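Local coordinates for tailspike protein (Siphovirus 9NA, PDB 3RIQ) that probably binds Salmonella lipopolysaccharide as the phage's receptor and cleaves it as an endorhamnosidase, acting as a trimer of right-handed beta-helical subunits, at residues T317-G322 and A364-T369. Sequence-based numbering, arbitrary orientation.
Sequences TRDCMG and ANKDLT
Two donors grip Asp319 OD1: the ammonium group of Lys366, in a salt bridge with NZ 2.9 Å from OD1, and NE2 of His343. The lysine nitrogen arrives from above the carboxylate plane, 54° out of it, while OD2 accepts a bond from Gln274 NE2. Aspartate suits this buried place because its two acceptor oxygens serve all three donors, which probably fixes the carboxylate's rotation. Anti at every torsion from chi1 (-175°) to chi4, the long chain of Lys366 carries NZ much of the way across the 8.5 Å between its CA and that of Asp319, whose short side chain meets it. Glu341 OE1 shares the ammonium and Glu341 OE2 pairs with Arg318 NH1, so the like charges of NH1 and Lys366 NZ, 6.2 Å apart, are probably offset by the glutamate.

Met321, bent at chi2 (55°) and chi3, brings SD into van der Waals contact with Asp367 OD2, 3.9 Å away. Flexible and unbranched, the methionine packs also on His343 and Trp103. Asp367 suits its place by offering an acceptor, OD2, to His343 ND1; the histidine thus joins both acids. A type I turn from Asn365 to Leu368 presents Lys366 and Asp367 together. In the parallel beta-helix, the contact joins the loop just after strand 311-318 to the loop between strands 355-362 and 374-376, bridging past strand 333-340 and the loop that follows it.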
ATOM      1  N   THR A 317       5.198  11.748   2.202  1.00 10.88           N
ATOM      2  CA  THR A 317       5.615  13.161   2.255  1.00 11.28           C
ATOM      3  C   THR A 317       7.103  13.259   2.112  1.00 11.57           C
ATOM      4  O   THR A 317       7.820  12.347   2.519  1.00 11.73           O
ATOM      5  CB  THR A 317       5.119  13.901   3.541  1.00 12.47           C
ATOM      6  OG1 THR A 317       5.999  13.621   4.641  1.00 12.78           O
ATOM      7  CG2 THR A 317       3.667  13.481   3.891  1.00 12.07           C
ATOM      8  N   ARG A 318       7.578  14.345   1.506  1.00 11.65           N
ATOM      9  CA  ARG A 318       9.028  14.473   1.245  1.00 11.65           C
ATOM     10  C   ARG A 318       9.518  15.878   1.517  1.00 12.10           C
ATOM     11  O   ARG A 318       8.992  16.854   0.940  1.00 12.23           O
ATOM     12  CB  ARG A 318       9.357  14.078  -0.211  1.00 12.83           C
ATOM     13  CG  ARG A 318      10.868  13.994  -0.485  1.00 13.37           C
ATOM     14  CD  ARG A 318      11.239  13.951  -2.009  1.00 15.63           C
ATOM     15  NE  ARG A 318      11.103  15.281  -2.653  1.00 14.80           N
ATOM     16  CZ  ARG A 318      12.029  16.238  -2.600  1.00 15.53           C
ATOM     17  NH1 ARG A 318      13.141  16.028  -1.907  1.00 19.11           N
ATOM     18  NH2 ARG A 318      11.828  17.422  -3.207  1.00 15.38           N
ATOM     19  N   ASP A 319      10.553  15.966   2.360  1.00 11.78           N
ATOM     20  CA  ASP A 319      11.288  17.223   2.626  1.00 11.95           C
ATOM     21  C   ASP A 319      10.351  18.359   3.128  1.00 12.78           C
ATOM     22  O   ASP A 319      10.520  19.537   2.760  1.00 13.03           O
ATOM     23  CB  ASP A 319      12.083  17.631   1.351  1.00 12.66           C
ATOM     24  CG  ASP A 319      13.223  18.610   1.619  1.00 14.00           C
ATOM     25  OD1 ASP A 319      13.726  18.715   2.775  1.00 14.16           O
ATOM     26  OD2 ASP A 319      13.633  19.288   0.634  1.00 14.62           O
ATOM     27  N   CYS A 320       9.402  17.994   3.984  1.00 12.94           N
ATOM     28  CA  CYS A 320       8.538  18.963   4.616  1.00 13.13           C
ATOM     29  C   CYS A 320       9.272  19.629   5.775  1.00 13.58           C
ATOM     30  O   CYS A 320      10.012  18.963   6.504  1.00 15.00           O
ATOM     31  CB  CYS A 320       7.276  18.261   5.105  1.00 13.21           C
ATOM     32  SG  CYS A 320       6.269  17.624   3.678  1.00 14.49           S
ATOM     33  N   MET A 321       9.100  20.952   5.913  1.00 13.17           N
ATOM     34  CA  MET A 321       9.856  21.696   6.906  1.00 13.57           C
ATOM     35  C   MET A 321       9.395  21.444   8.342  1.00 14.16           C
ATOM     36  O   MET A 321      10.189  21.595   9.299  1.00 14.13           O
ATOM     37  CB  MET A 321       9.821  23.180   6.544  1.00 14.06           C
ATOM     38  CG  MET A 321      10.644  24.110   7.439  1.00 13.91           C
ATOM     39  SD  MET A 321      12.410  23.705   7.624  1.00 16.51           S
ATOM     40  CE  MET A 321      13.077  24.208   6.024  1.00 19.71           C
ATOM     41  N   GLY A 322       8.140  21.019   8.489  1.00 14.22           N
ATOM     42  CA  GLY A 322       7.564  20.666   9.785  1.00 14.82           C
ATOM     43  C   GLY A 322       7.686  19.164  10.040  1.00 14.54           C
ATOM     44  O   GLY A 322       8.718  18.516   9.717  1.00 14.16           O
ATOM     45  N   ALA A 364      14.290  11.675   9.101  1.00 14.38           N
ATOM     46  CA  ALA A 364      13.594  12.752   9.813  1.00 13.83           C
ATOM     47  C   ALA A 364      14.590  13.509  10.700  1.00 14.39           C
ATOM     48  O   ALA A 364      15.803  13.187  10.729  1.00 15.18           O
ATOM     49  CB  ALA A 364      12.410  12.209  10.617  1.00 14.38           C
ATOM     50  N   ASN A 365      14.113  14.529  11.416  1.00 14.53           N
ATOM     51  CA  ASN A 365      15.030  15.369  12.197  1.00 15.39           C
ATOM     52  C   ASN A 365      16.178  15.851  11.299  1.00 16.18           C
ATOM     53  O   ASN A 365      17.365  15.890  11.720  1.00 17.30           O
ATOM     54  CB  ASN A 365      15.534  14.601  13.454  1.00 14.50           C
ATOM     55  CG  ASN A 365      16.484  15.424  14.341  1.00 15.60           C
ATOM     56  OD1 ASN A 365      16.299  16.635  14.576  1.00 17.39           O
ATOM     57  ND2 ASN A 365      17.502  14.752  14.854  1.00 16.65           N
ATOM     58  N   LYS A 366      15.823  16.249  10.072  1.00 15.77           N
ATOM     59  CA  LYS A 366      16.837  16.573   9.085  1.00 17.33           C
ATOM     60  C   LYS A 366      17.650  17.779   9.543  1.00 19.17           C
ATOM     61  O   LYS A 366      18.830  17.909   9.181  1.00 20.89           O
ATOM     62  CB  LYS A 366      16.198  16.792   7.697  1.00 17.11           C
ATOM     63  CG  LYS A 366      17.184  17.021   6.520  1.00 17.36           C
ATOM     64  CD  LYS A 366      16.387  17.335   5.235  1.00 19.77           C
ATOM     65  CE  LYS A 366      17.296  17.590   4.044  1.00 20.89           C
ATOM     66  NZ  LYS A 366      16.580  18.000   2.814  1.00 20.65           N
ATOM     67  N   ASP A 367      17.065  18.629  10.375  1.00 18.62           N
ATOM     68  CA  ASP A 367      17.829  19.798  10.814  1.00 20.65           C
ATOM     69  C   ASP A 367      18.613  19.623  12.120  1.00 20.43           C
ATOM     70  O   ASP A 367      19.187  20.601  12.656  1.00 21.87           O
ATOM     71  CB  ASP A 367      16.948  21.028  10.851  1.00 21.15           C
ATOM     72  CG  ASP A 367      16.565  21.497   9.464  1.00 21.84           C
ATOM     73  OD1 ASP A 367      17.318  21.296   8.471  1.00 25.34           O
ATOM     74  OD2 ASP A 367      15.514  22.089   9.371  1.00 24.53           O
ATOM     75  N   LEU A 368      18.676  18.385  12.616  1.00 20.93           N
ATOM     76  CA  LEU A 368      19.569  18.049  13.750  1.00 21.17           C
ATOM     77  C   LEU A 368      19.299  18.896  15.015  1.00 20.58           C
ATOM     78  O   LEU A 368      20.237  19.392  15.661  1.00 22.38           O
ATOM     79  CB  LEU A 368      21.059  18.130  13.330  1.00 21.90           C
ATOM     80  CG  LEU A 368      21.465  17.308  12.098  1.00 21.73           C
ATOM     81  CD1 LEU A 368      22.949  17.533  11.741  1.00 24.69           C
ATOM     82  CD2 LEU A 368      21.178  15.806  12.302  1.00 24.44           C
ATOM     83  N   THR A 369      18.031  19.021  15.381  1.00 20.51           N
ATOM     84  CA  THR A 369      17.628  19.762  16.562  1.00 21.41           C
ATOM     85  C   THR A 369      17.210  18.817  17.683  1.00 20.88           C
ATOM     86  O   THR A 369      16.394  19.161  18.556  1.00 21.96           O
ATOM     87  CB  THR A 369      16.540  20.808  16.246  1.00 21.68           C
ATOM     88  OG1 THR A 369      15.347  20.151  15.798  1.00 22.49           O
ATOM     89  CG2 THR A 369      17.027  21.798  15.158  1.00 22.74           C
TER